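Local coordinates for protein DNA polymerase (Bacillus phage phi29, PDB 2PY5) that replicates the phage genome from a protein primer, combining highly processive, strand-displacing DNA synthesis with 3'-5' exonuclease proofreading, at residues A49-V54 and I103-G108; K209-L214 and T357-D362; D535-E540 and V548-K553. The protein carries 2 engineered substitutions. All coordinates share one frame; numbering follows the deposited sequence.

Interaction 1. Residues A49-V54 and I103-G108; sequences AWVLKV and IDICLG
Leu52 of helix 49-54 and Ile105 of strand 103-108 make the tightest side-chain contact here, CD2 of Leu52 lying 3.6 Å from CG2 of Ile105, and the two side chains cross at about a right angle. Ile105, whose CB points toward the helix, can be followed outward. At CB it forks: CG2, anti to the backbone N, meets Leu52, whereas CG1 takes the position anti to the carbonyl carbon (chi1 -58°). The extended chi2 of 163° then carries the branch on to CD1, which ends 3.8 Å from CG1 of Val51. One isoleucine thus engages two consecutive helical residues with different branches. Two positions along the strand, Leu107 also turns its CB to the helix; its CD2 lies 3.6 Å from the carbonyl O of Leu52 and 4.2 Å from CD2 of the same residue. The contact is apolar, and 182 Å² of surface is buried over both sides. Phe79 touches Leu52, Ile105 and Leu107, while Leu74 of helix 63-76 adds to the cover over Ile105. A classic beta bulge places Leu107 and Gly108 together across from Ile115. With segment axes 9.2 Å apart at 69°, the helix packs steeply across its strand, in the helical layer on the mixed beta-sheet of the RNase H-like fold of B-family proofreading domains.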
loop_
_atom_site.group_PDB
_atom_site.type_symbol
_atom_site.label_atom_id
_atom_site.label_comp_id
_atom_site.label_asym_id
_atom_site.label_seq_id
_atom_site.Cartn_x
_atom_site.Cartn_y
_atom_site.Cartn_z
ATOM N N ALA F 49 12.952 30.455 3.485
ATOM C CA ALA F 49 13.405 31.320 4.572
ATOM C C ALA F 49 12.592 31.030 5.846
ATOM O O ALA F 49 13.152 30.953 6.929
ATOM C CB ALA F 49 13.301 32.809 4.174
ATOM N N TRP F 50 11.282 30.855 5.684
ATOM C CA TRP F 50 10.390 30.506 6.780
ATOM C C TRP F 50 10.740 29.113 7.338
ATOM O O TRP F 50 10.865 28.938 8.571
ATOM C CB TRP F 50 8.929 30.578 6.310
ATOM C CG TRP F 50 7.950 30.024 7.304
ATOM C CD1 TRP F 50 7.450 30.666 8.404
ATOM C CD2 TRP F 50 7.353 28.719 7.291
ATOM N NE1 TRP F 50 6.588 29.834 9.077
ATOM C CE2 TRP F 50 6.503 28.641 8.416
ATOM C CE3 TRP F 50 7.444 27.609 6.434
ATOM C CZ2 TRP F 50 5.766 27.496 8.714
ATOM C CZ3 TRP F 50 6.703 26.467 6.734
ATOM C CH2 TRP F 50 5.862 26.433 7.863
ATOM N N VAL F 51 10.921 28.148 6.444
ATOM C CA VAL F 51 11.318 26.788 6.844
ATOM C C VAL F 51 12.556 26.840 7.745
ATOM O O VAL F 51 12.620 26.151 8.765
ATOM C CB VAL F 51 11.637 25.890 5.626
ATOM C CG1 VAL F 51 12.268 24.555 6.069
ATOM C CG2 VAL F 51 10.397 25.665 4.761
ATOM N N LEU F 52 13.539 27.663 7.386
ATOM C CA LEU F 52 14.801 27.651 8.107
ATOM C C LEU F 52 14.671 28.234 9.495
ATOM O O LEU F 52 15.436 27.871 10.388
ATOM C CB LEU F 52 15.903 28.338 7.330
ATOM C CG LEU F 52 16.305 27.730 5.996
ATOM C CD1 LEU F 52 17.503 28.490 5.399
ATOM C CD2 LEU F 52 16.595 26.244 6.082
ATOM N N LYS F 53 13.691 29.114 9.686
ATOM C CA LYS F 53 13.508 29.793 10.963
ATOM C C LYS F 53 12.452 29.164 11.862
ATOM O O LYS F 53 12.496 29.375 13.082
ATOM C CB LYS F 53 13.143 31.261 10.728
ATOM C CG LYS F 53 14.323 32.155 10.492
ATOM C CD LYS F 53 13.873 33.597 10.303
ATOM C CE LYS F 53 15.022 34.567 10.472
ATOM N NZ LYS F 53 14.646 35.934 10.001
ATOM N N VAL F 54 11.512 28.402 11.284
ATOM C CA VAL F 54 10.294 28.006 12.027
ATOM C C VAL F 54 10.526 26.909 13.059
ATOM O O VAL F 54 9.729 26.769 13.987
ATOM C CB VAL F 54 9.108 27.651 11.066
ATOM C CG1 VAL F 54 9.357 26.347 10.329
ATOM C CG2 VAL F 54 7.771 27.639 11.804
ATOM N N ILE F 103 12.966 14.711 5.344
ATOM C CA ILE F 103 14.077 15.632 5.080
ATOM C C ILE F 103 14.261 16.441 6.365
ATOM O O ILE F 103 13.325 17.086 6.805
ATOM C CB ILE F 103 13.776 16.609 3.940
ATOM C CG1 ILE F 103 13.375 15.881 2.661
ATOM C CG2 ILE F 103 15.010 17.515 3.673
ATOM C CD1 ILE F 103 12.773 16.809 1.583
ATOM N N ASP F 104 15.446 16.381 6.959
ATOM C CA ASP F 104 15.734 17.063 8.239
ATOM C C ASP F 104 16.810 18.100 7.963
ATOM O O ASP F 104 17.951 17.753 7.658
ATOM C CB ASP F 104 16.199 16.045 9.254
ATOM C CG ASP F 104 16.282 16.589 10.673
ATOM O OD1 ASP F 104 16.646 15.806 11.579
ATOM O OD2 ASP F 104 15.992 17.783 10.866
ATOM N N ILE F 105 16.443 19.381 8.062
ATOM C CA ILE F 105 17.331 20.463 7.697
ATOM C C ILE F 105 17.925 21.048 8.964
ATOM O O ILE F 105 17.189 21.564 9.822
ATOM C CB ILE F 105 16.562 21.558 6.922
ATOM C CG1 ILE F 105 15.895 20.981 5.663
ATOM C CG2 ILE F 105 17.495 22.745 6.568
ATOM C CD1 ILE F 105 14.817 21.864 5.097
ATOM N N CYS F 106 19.242 20.955 9.088
ATOM C CA CYS F 106 19.958 21.349 10.309
ATOM C C CYS F 106 20.598 22.710 10.134
ATOM O O CYS F 106 21.442 22.880 9.264
ATOM C CB CYS F 106 21.082 20.365 10.589
ATOM S SG CYS F 106 22.032 20.756 12.048
ATOM N N LEU F 107 20.247 23.665 10.984
ATOM C CA LEU F 107 20.896 24.973 10.973
ATOM C C LEU F 107 22.124 25.017 11.879
ATOM O O LEU F 107 23.079 25.760 11.613
ATOM C CB LEU F 107 19.894 26.060 11.357
ATOM C CG LEU F 107 18.850 26.440 10.300
ATOM C CD1 LEU F 107 19.543 26.945 9.039
ATOM C CD2 LEU F 107 17.876 25.294 9.985
ATOM N N GLY F 108 22.120 24.212 12.934
ATOM C CA GLY F 108 23.210 24.163 13.887
ATOM C C GLY F 108 22.611 24.298 15.257
ATOM O O GLY F 108 21.503 23.802 15.490
#

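Interaction 2. Residues K209-L214 and T357-D362. With EDO (1,2-ethanediol), chain M.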
loop_
_atom_site.group_PDB
_atom_site.type_symbol
_atom_site.label_atom_id
_atom_site.label_comp_id
_atom_site.label_asym_id
_atom_site.label_seq_id
_atom_site.Cartn_x
_atom_site.Cartn_y
_atom_site.Cartn_z
ATOM N N LYS F 209 9.298 -11.570 24.388
ATOM C CA LYS F 209 9.384 -12.992 24.711
ATOM C C LYS F 209 8.933 -13.827 23.526
ATOM O O LYS F 209 9.593 -14.815 23.164
ATOM C CB LYS F 209 8.525 -13.295 25.933
ATOM C CG LYS F 209 8.679 -14.702 26.482
ATOM C CD LYS F 209 8.024 -14.812 27.841
ATOM C CE LYS F 209 8.269 -16.165 28.493
ATOM N NZ LYS F 209 7.877 -16.137 29.939
ATOM N N VAL F 210 7.822 -13.434 22.906
ATOM C CA VAL F 210 7.216 -14.244 21.845
ATOM C C VAL F 210 7.713 -13.905 20.440
ATOM O O VAL F 210 7.615 -14.745 19.540
ATOM C CB VAL F 210 5.667 -14.247 21.885
ATOM C CG1 VAL F 210 5.173 -14.611 23.305
ATOM C CG2 VAL F 210 5.088 -12.962 21.406
ATOM N N PHE F 211 8.239 -12.692 20.237
ATOM C CA PHE F 211 8.798 -12.308 18.924
ATOM C C PHE F 211 10.271 -11.923 19.081
ATOM O O PHE F 211 10.629 -10.736 18.979
ATOM C CB PHE F 211 7.989 -11.175 18.304
ATOM C CG PHE F 211 6.533 -11.481 18.158
ATOM C CD1 PHE F 211 5.569 -10.658 18.726
ATOM C CD2 PHE F 211 6.112 -12.621 17.464
ATOM C CE1 PHE F 211 4.220 -10.950 18.582
ATOM C CE2 PHE F 211 4.774 -12.914 17.307
ATOM C CZ PHE F 211 3.817 -12.084 17.857
ATOM N N PRO F 212 11.128 -12.923 19.325
ATOM C CA PRO F 212 12.537 -12.688 19.514
ATOM C C PRO F 212 13.182 -12.219 18.216
ATOM O O PRO F 212 12.673 -12.496 17.107
ATOM C CB PRO F 212 13.069 -14.058 19.921
ATOM C CG PRO F 212 12.153 -15.009 19.284
ATOM C CD PRO F 212 10.817 -14.361 19.392
ATOM N N THR F 213 14.284 -11.501 18.354
ATOM C CA THR F 213 14.995 -10.970 17.204
ATOM C C THR F 213 15.766 -12.087 16.551
ATOM O O THR F 213 16.605 -12.727 17.197
ATOM C CB THR F 213 15.984 -9.884 17.633
ATOM O OG1 THR F 213 15.295 -8.892 18.391
ATOM C CG2 THR F 213 16.630 -9.241 16.409
ATOM N N LEU F 214 15.470 -12.360 15.280
ATOM C CA LEU F 214 16.198 -13.368 14.544
ATOM C C LEU F 214 17.483 -12.780 13.968
ATOM O O LEU F 214 17.582 -11.575 13.683
ATOM C CB LEU F 214 15.350 -13.957 13.415
ATOM C CG LEU F 214 14.029 -14.672 13.796
ATOM C CD1 LEU F 214 13.646 -15.564 12.604
ATOM C CD2 LEU F 214 14.096 -15.453 15.087
ATOM N N THR F 357 -2.850 -19.728 18.327
ATOM C CA THR F 357 -3.886 -18.819 17.893
ATOM C C THR F 357 -4.017 -17.752 18.959
ATOM O O THR F 357 -3.521 -17.925 20.077
ATOM C CB THR F 357 -5.231 -19.542 17.694
ATOM O OG1 THR F 357 -5.707 -20.059 18.957
ATOM C CG2 THR F 357 -5.080 -20.654 16.676
ATOM N N GLY F 358 -4.675 -16.647 18.625
ATOM C CA GLY F 358 -5.076 -15.672 19.626
ATOM C C GLY F 358 -4.143 -14.519 19.972
ATOM O O GLY F 358 -4.489 -13.682 20.820
ATOM N N LEU F 359 -2.970 -14.452 19.339
ATOM C CA LEU F 359 -2.011 -13.383 19.655
ATOM C C LEU F 359 -2.561 -11.994 19.354
ATOM O O LEU F 359 -2.135 -11.023 19.978
ATOM C CB LEU F 359 -0.670 -13.589 18.933
ATOM C CG LEU F 359 0.204 -14.699 19.509
ATOM C CD1 LEU F 359 1.256 -15.133 18.497
ATOM C CD2 LEU F 359 0.864 -14.245 20.801
ATOM N N PHE F 360 -3.509 -11.900 18.409
ATOM C CA PHE F 360 -4.057 -10.617 17.973
ATOM C C PHE F 360 -5.470 -10.325 18.454
ATOM O O PHE F 360 -6.036 -9.292 18.087
ATOM C CB PHE F 360 -4.020 -10.530 16.440
ATOM C CG PHE F 360 -2.653 -10.660 15.873
ATOM C CD1 PHE F 360 -2.180 -11.882 15.425
ATOM C CD2 PHE F 360 -1.818 -9.569 15.834
ATOM C CE1 PHE F 360 -0.920 -11.974 14.901
ATOM C CE2 PHE F 360 -0.536 -9.675 15.331
ATOM C CZ PHE F 360 -0.099 -10.881 14.864
ATOM N N LYS F 361 -6.024 -11.201 19.293
ATOM C CA LYS F 361 -7.423 -11.100 19.691
ATOM C C LYS F 361 -7.749 -9.737 20.302
ATOM O O LYS F 361 -8.675 -9.058 19.867
ATOM C CB LYS F 361 -7.780 -12.171 20.701
ATOM C CG LYS F 361 -9.229 -12.114 21.107
ATOM C CD LYS F 361 -9.618 -13.318 21.915
ATOM C CE LYS F 361 -10.850 -13.052 22.736
ATOM N NZ LYS F 361 -12.008 -12.589 21.919
ATOM N N ASP F 362 -6.993 -9.342 21.325
ATOM C CA ASP F 362 -7.331 -8.122 22.059
ATOM C C ASP F 362 -7.168 -6.871 21.195
ATOM O O ASP F 362 -7.957 -5.940 21.304
ATOM C CB ASP F 362 -6.509 -8.002 23.348
ATOM C CG ASP F 362 -6.882 -9.049 24.397
ATOM O OD1 ASP F 362 -7.982 -9.649 24.321
ATOM O OD2 ASP F 362 -6.068 -9.250 25.329
HETATM C C1 EDO M . 13.556 -9.013 21.927
HETATM O O1 EDO M . 13.273 -10.329 22.424
HETATM C C2 EDO M . 13.028 -8.844 20.502
HETATM O O2 EDO M . 11.614 -8.646 20.447
#
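Leu359 and Phe211 both set CG anti to the carbonyl carbon, with chi1 -74° and -56°; because each CB already points toward the other segment, these torsions extend the side chains from opposite directions until their ends meet. Their apolar contact joins CD1 of Leu359 to CZ of Phe211 at 4.0 Å, the methyl lying oblique to the ring. The other leucine methyl, CD2, reaches CG2 of Val210 more loosely, at 4.5 Å. That valine methyl also sits over the centre of the Phe211 ring, 3.5 Å above its plane, so Val210 covers one face of the ring that Leu359 approaches at CZ. The contact bridges two functional regions of the B-family polymerase: 209-214 lies in the region 192-229, which is involved in DNA binding and in coordinating synthesis with degradation, and 357-362 in the polymerisation region. At Phe211 the chain breaks out of helix 204-210, whereas Leu359 stands in a type I beta turn from Gly358 to Lys361 that leads into helix 361-373. The turn is closed by a backbone hydrogen bond from Lys361 N to Gly358 O. Around the contact, Met429 of helix 427-447 touches both Phe211 and Leu359, and Phe393 meets the Phe211 ring edge-to-face. On the backbone side of Phe211, its carbonyl O accepts a 2.7 Å hydrogen bond from O2 of a 1,2-ethanediol, probably carried over from crystallisation. The same molecule also bonds to Lys208 O.

Interaction 3. Residues D535-E540 and V548-K553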
loop_
_atom_site.group_PDB
_atom_site.type_symbol
_atom_site.label_atom_id
_atom_site.label_comp_id
_atom_site.label_asym_id
_atom_site.label_seq_id
_atom_site.Cartn_x
_atom_site.Cartn_y
_atom_site.Cartn_z
ATOM N N ASP F 535 -7.639 7.794 -13.221
ATOM C CA ASP F 535 -9.080 8.053 -13.318
ATOM C C ASP F 535 -9.461 8.748 -14.625
ATOM O O ASP F 535 -10.497 8.442 -15.205
ATOM C CB ASP F 535 -9.583 8.877 -12.122
ATOM C CG ASP F 535 -9.589 8.088 -10.825
ATOM O OD1 ASP F 535 -9.787 6.852 -10.862
ATOM O OD2 ASP F 535 -9.405 8.712 -9.757
ATOM N N LYS F 536 -8.627 9.679 -15.094
ATOM C CA LYS F 536 -8.909 10.362 -16.357
ATOM C C LYS F 536 -8.952 9.370 -17.527
ATOM O O LYS F 536 -9.767 9.514 -18.435
ATOM C CB LYS F 536 -7.870 11.459 -16.652
ATOM C CG LYS F 536 -8.290 12.372 -17.804
ATOM C CD LYS F 536 -7.269 13.445 -18.144
ATOM C CE LYS F 536 -7.879 14.460 -19.119
ATOM N NZ LYS F 536 -6.858 15.238 -19.882
ATOM N N ILE F 537 -8.057 8.386 -17.510
ATOM C CA ILE F 537 -8.031 7.361 -18.554
ATOM C C ILE F 537 -9.254 6.437 -18.414
ATOM O O ILE F 537 -9.866 6.070 -19.407
ATOM C CB ILE F 537 -6.726 6.537 -18.526
ATOM C CG1 ILE F 537 -5.526 7.436 -18.859
ATOM C CG2 ILE F 537 -6.797 5.388 -19.530
ATOM C CD1 ILE F 537 -4.181 6.762 -18.719
ATOM N N LYS F 538 -9.618 6.111 -17.177
ATOM C CA LYS F 538 -10.833 5.318 -16.907
ATOM C C LYS F 538 -12.119 5.929 -17.509
ATOM O O LYS F 538 -13.010 5.202 -17.970
ATOM C CB LYS F 538 -10.993 5.091 -15.398
ATOM C CG LYS F 538 -10.024 4.061 -14.831
ATOM C CD LYS F 538 -10.287 3.761 -13.351
ATOM C CE LYS F 538 -9.552 2.490 -12.919
ATOM N NZ LYS F 538 -9.709 2.180 -11.472
ATOM N N LYS F 539 -12.204 7.260 -17.526
ATOM C CA LYS F 539 -13.306 7.965 -18.184
ATOM C C LYS F 539 -13.437 7.646 -19.685
ATOM O O LYS F 539 -14.527 7.724 -20.246
ATOM C CB LYS F 539 -13.159 9.484 -18.002
ATOM C CG LYS F 539 -14.347 10.262 -18.543
ATOM C CD LYS F 539 -14.317 11.734 -18.222
ATOM C CE LYS F 539 -15.653 12.359 -18.601
ATOM N NZ LYS F 539 -15.631 13.845 -18.565
ATOM N N GLU F 540 -12.328 7.278 -20.317
ATOM C CA GLU F 540 -12.301 7.005 -21.761
ATOM C C GLU F 540 -12.805 5.606 -22.102
ATOM O O GLU F 540 -13.155 5.322 -23.254
ATOM C CB GLU F 540 -10.868 7.144 -22.300
ATOM C CG GLU F 540 -10.121 8.426 -21.897
ATOM C CD GLU F 540 -10.323 9.572 -22.870
ATOM O OE1 GLU F 540 -10.552 9.320 -24.066
ATOM O OE2 GLU F 540 -10.230 10.737 -22.434
ATOM N N VAL F 548 -7.100 -5.332 -25.313
ATOM C CA VAL F 548 -5.661 -5.272 -25.371
ATOM C C VAL F 548 -5.317 -4.359 -26.547
ATOM O O VAL F 548 -5.894 -4.507 -27.638
ATOM C CB VAL F 548 -5.049 -6.681 -25.542
ATOM C CG1 VAL F 548 -3.551 -6.600 -25.714
ATOM C CG2 VAL F 548 -5.414 -7.568 -24.348
ATOM N N GLY F 549 -4.464 -3.374 -26.284
ATOM C CA GLY F 549 -4.044 -2.378 -27.281
ATOM C C GLY F 549 -4.642 -1.002 -27.025
ATOM O O GLY F 549 -4.176 -0.011 -27.582
ATOM N N PHE F 550 -5.676 -0.939 -26.190
ATOM C CA PHE F 550 -6.235 0.337 -25.752
ATOM C C PHE F 550 -5.100 1.201 -25.226
ATOM O O PHE F 550 -4.335 0.756 -24.366
ATOM C CB PHE F 550 -7.293 0.108 -24.653
ATOM C CG PHE F 550 -7.818 1.379 -24.014
ATOM C CD1 PHE F 550 -9.055 1.898 -24.389
ATOM C CD2 PHE F 550 -7.097 2.028 -23.011
ATOM C CE1 PHE F 550 -9.546 3.060 -23.792
ATOM C CE2 PHE F 550 -7.577 3.187 -22.419
ATOM C CZ PHE F 550 -8.810 3.699 -22.811
ATOM N N SER F 551 -4.987 2.432 -25.735
ATOM C CA SER F 551 -3.873 3.313 -25.382
ATOM C C SER F 551 -4.297 4.777 -25.283
ATOM O O SER F 551 -5.088 5.251 -26.095
ATOM C CB SER F 551 -2.742 3.177 -26.417
ATOM O OG SER F 551 -1.593 3.917 -26.037
ATOM N N ARG F 552 -3.759 5.480 -24.288
ATOM C CA ARG F 552 -3.970 6.917 -24.129
ATOM C C ARG F 552 -2.680 7.555 -23.620
ATOM O O ARG F 552 -2.025 7.014 -22.729
ATOM C CB ARG F 552 -5.111 7.208 -23.143
ATOM C CG ARG F 552 -6.498 6.754 -23.591
ATOM C CD ARG F 552 -7.004 7.545 -24.794
ATOM N NE ARG F 552 -8.395 7.226 -25.111
ATOM C CZ ARG F 552 -8.800 6.169 -25.812
ATOM N NH1 ARG F 552 -7.926 5.291 -26.283
ATOM N NH2 ARG F 552 -10.094 5.981 -26.037
ATOM N N LYS F 553 -2.313 8.702 -24.182
ATOM C CA LYS F 553 -1.112 9.410 -23.741
ATOM C C LYS F 553 -1.477 10.396 -22.642
ATOM O O LYS F 553 -1.408 11.616 -22.816
ATOM C CB LYS F 553 -0.437 10.116 -24.914
ATOM C CG LYS F 553 0.955 10.574 -24.596
ATOM C CD LYS F 553 1.612 11.208 -25.806
ATOM C CE LYS F 553 2.954 11.804 -25.450
ATOM N NZ LYS F 553 3.749 10.894 -24.575
#
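Glu540 and Arg552 form a salt bridge beside the apolar contact of Ile537 and Phe550, joining the short helix 535-538 to the base of the long beta-hairpin (551-561 with 564-573) of the C-terminal thumb. Arg552 NE donates to Glu540 OE1 over 3.2 Å, nearly straight at 176°. The acceptor lies in the guanidinium plane, yet the donor approaches from above the carboxylate plane, and the two planes stand 76° apart. A second N-H of the same group is also satisfied: NH1 donates to the carbonyl O of Ser551 over 2.8 Å. With NE and NH1 both engaged, the rotation of the guanidinium is restrained. The group lies over one face of the Phe550 ring, offset toward its rim, with CE1 of Phe550 3.4 Å from the guanidinium plane. Beyond the two segments, Glu540 O accepts from Asn545 ND2, and Ser551 OG pairs with Thr573 OG1. Phe550 places CG anti to its own backbone nitrogen (chi1 173°), which directs the ring toward the helix. Its edge then receives Glu540 CB near CZ at 4.0 Å and, in the ring plane, CG2 of Ile537, which lies 3.7 Å from CE2.

The three contacts follow one another along the chain and share no helix, strand or sheet. The centre of interaction 1 lies about 41 Å from that of interaction 2 and about 43 Å from that of interaction 3. The centres of interactions 2 and 3 are about 46 Å apart, on opposite sides of the chain's centre. Interaction 1 packs helix 44-54 on strand 100-110 of the eight-stranded mixed sheet, within the exonuclease and strand-displacement region. Interaction 2 ties the end of helix 204-210, in the region involved in coordinating synthesis with degradation, to the turn before helix 361-373 of the polymerisation region. Interaction 3 sets helix 535-538 on strand 551-561 of the thumb hairpin.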